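Local coordinates for protein Lon211 (Mycobacterium tuberculosis, PDB 6VBK) that forms the N-terminal domain of an ATP-dependent Lon protease, a region that probably recognises and binds protein substrates for degradation, at residues B[190-193]-B[197-200]. Numbering follows the deposited sequence.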
ATOM      1  N   LEU B 190     -15.790  -4.735  14.478  1.00 93.62           N
ATOM      2  CA  LEU B 190     -15.127  -4.677  13.181  1.00 82.00           C
ATOM      3  C   LEU B 190     -14.234  -3.447  13.069  1.00 92.01           C
ATOM      4  O   LEU B 190     -13.252  -3.456  12.316  1.00102.45           O
ATOM      5  CB  LEU B 190     -16.176  -4.687  12.070  1.00 92.65           C
ATOM      6  CG  LEU B 190     -15.702  -4.635  10.619  1.00 87.22           C
ATOM      7  CD1 LEU B 190     -14.753  -5.784  10.331  1.00 79.82           C
ATOM      8  CD2 LEU B 190     -16.897  -4.671   9.680  1.00 88.54           C
ATOM      9  N   GLU B 191     -14.537  -2.431  13.882  1.00104.41           N
ATOM     10  CA  GLU B 191     -13.809  -1.134  13.863  1.00120.93           C
ATOM     11  C   GLU B 191     -12.472  -1.185  14.616  1.00117.56           C
ATOM     12  O   GLU B 191     -11.493  -0.664  14.064  1.00120.33           O
ATOM     13  CB  GLU B 191     -14.679  -0.036  14.478  1.00143.93           C
ATOM     14  CG  GLU B 191     -13.900   1.230  14.789  1.00146.91           C
ATOM     15  CD  GLU B 191     -14.504   2.128  15.856  1.00136.67           C
ATOM     16  OE1 GLU B 191     -13.745   2.607  16.721  1.00129.85           O
ATOM     17  OE2 GLU B 191     -15.727   2.349  15.817  1.00130.98           O
ATOM     18  N   THR B 192     -12.406  -1.807  15.797  1.00 90.36           N
ATOM     19  CA  THR B 192     -11.138  -1.739  16.576  1.00 98.72           C
ATOM     20  C   THR B 192     -10.191  -2.896  16.240  1.00 89.60           C
ATOM     21  O   THR B 192     -10.483  -4.036  16.634  1.00 85.95           O
ATOM     22  CB  THR B 192     -11.423  -1.610  18.077  1.00 93.99           C
ATOM     23  OG1 THR B 192     -12.191  -2.731  18.512  1.00132.88           O
ATOM     24  CG2 THR B 192     -12.127  -0.316  18.426  1.00115.25           C
ATOM     25  N   VAL B 193      -9.079  -2.577  15.569  1.00 91.48           N
ATOM     26  CA  VAL B 193      -8.043  -3.571  15.155  1.00 93.49           C
ATOM     27  C   VAL B 193      -7.341  -4.184  16.374  1.00100.23           C
ATOM     28  O   VAL B 193      -7.154  -5.412  16.378  1.00 85.96           O
ATOM     29  CB  VAL B 193      -7.036  -2.951  14.165  1.00 91.98           C
ATOM     30  CG1 VAL B 193      -7.663  -2.724  12.800  1.00 96.94           C
ATOM     31  CG2 VAL B 193      -6.428  -1.660  14.689  1.00103.19           C
ATOM     32  N   GLU B 197      -8.297  -3.988  22.944  1.00101.78           N
ATOM     33  CA  GLU B 197      -9.478  -3.134  23.004  1.00102.08           C
ATOM     34  C   GLU B 197     -10.758  -3.927  22.769  1.00 91.41           C
ATOM     35  O   GLU B 197     -11.749  -3.738  23.481  1.00 93.56           O
ATOM     36  CB  GLU B 197      -9.360  -2.003  21.985  1.00103.63           C
ATOM     37  CG  GLU B 197      -8.304  -0.960  22.300  1.00113.72           C
ATOM     38  CD  GLU B 197      -8.197   0.092  21.214  1.00113.28           C
ATOM     39  OE1 GLU B 197      -7.651  -0.218  20.134  1.00123.95           O
ATOM     40  OE2 GLU B 197      -8.672   1.226  21.434  1.00108.74           O
ATOM     41  N   ARG B 198     -10.756  -4.819  21.775  1.00 83.67           N
ATOM     42  CA  ARG B 198     -11.969  -5.565  21.444  1.00 80.19           C
ATOM     43  C   ARG B 198     -12.408  -6.450  22.603  1.00 81.52           C
ATOM     44  O   ARG B 198     -13.579  -6.433  23.002  1.00 75.54           O
ATOM     45  CB  ARG B 198     -11.748  -6.406  20.188  1.00 74.03           C
ATOM     46  CG  ARG B 198     -11.588  -5.599  18.916  1.00 87.17           C
ATOM     47  CD  ARG B 198     -12.049  -6.406  17.717  1.00 71.87           C
ATOM     48  NE  ARG B 198     -11.464  -7.741  17.692  1.00 89.87           N
ATOM     49  CZ  ARG B 198     -10.280  -8.026  17.164  1.00 80.82           C
ATOM     50  NH1 ARG B 198      -9.549  -7.065  16.615  1.00 71.23           N
ATOM     51  NH2 ARG B 198      -9.826  -9.271  17.182  1.00 74.42           N
ATOM     52  N   LEU B 199     -11.485  -7.249  23.143  1.00 83.71           N
ATOM     53  CA  LEU B 199     -11.808  -8.077  24.301  1.00 77.28           C
ATOM     54  C   LEU B 199     -12.310  -7.219  25.454  1.00 91.37           C
ATOM     55  O   LEU B 199     -13.345  -7.511  26.059  1.00 87.33           O
ATOM     56  CB  LEU B 199     -10.584  -8.893  24.721  1.00 71.94           C
ATOM     57  CG  LEU B 199     -10.209 -10.064  23.810  1.00 71.90           C
ATOM     58  CD1 LEU B 199      -8.812 -10.563  24.129  1.00 97.16           C
ATOM     59  CD2 LEU B 199     -11.223 -11.188  23.954  1.00 75.24           C
ATOM     60  N   GLU B 200     -11.594  -6.132  25.750  1.00124.23           N
ATOM     61  CA  GLU B 200     -12.030  -5.182  26.764  1.00127.56           C
ATOM     62  C   GLU B 200     -13.362  -4.530  26.404  1.00107.69           C
ATOM     63  O   GLU B 200     -14.095  -4.105  27.304  1.00109.80           O
ATOM     64  CB  GLU B 200     -10.924  -4.145  26.972  1.00145.50           C
ATOM     65  CG  GLU B 200      -9.631  -4.640  27.586  1.00159.29           C
ATOM     66  CD  GLU B 200      -8.587  -3.541  27.676  1.00180.32           C
ATOM     67  OE1 GLU B 200      -8.813  -2.463  27.090  1.00186.13           O
ATOM     68  OE2 GLU B 200      -7.536  -3.753  28.314  1.00189.60           O
TER
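R198, near the start of helix 195-207, reaches back to T192, the residue at which the chain leaves helix 183-191, and so offers a compact example of how an arginine can tie down a tight turn between two helices. The tight part lies around the T192 carbonyl. R198 NH1 donates to T192 O over 3.2 Å along an almost straight path, 176° at the hydrogen; the oxygen accepts on a lone pair and sits at the edge of the guanidinium, practically in its plane. A bend at chi3 (-50°) folds the arginine chain around this oxygen, and CD of R198 comes within 3.0 Å of T192 O on the way. V193 O lies close to the guanidinium plane beyond NH1, 2.9 Å from that R198 atom. The T192 and R198 side chains run past one another, pointing contrary ways, and the hydroxyl of T192 presses on the aliphatic stem, with OG1 3.0 Å from CG of R198. That hydroxyl stands between its own backbone N and carbonyl carbon (chi1 59°), which also lets it bond weakly back to E188 O. Beyond the turn, S169 bonds to NH2 of R198 and D173 forms a long, weak ion pair with NE, so helix 168-173 helps fix the guanidinium, while its positive charge also lies close to that of R105. The opposite character appears on the solvent side, where E197 does little more than bring its CB to 4.4 Å from CB of T192, and the CB of exposed V193 points away from 197-200. Together these contacts link the end of helix 183-191 to the first turn of the next helix, 195-207, across a short connection, with D194 bonding to the backbone N of E197, in the C-terminal helical bundle of a Lon N-terminal domain.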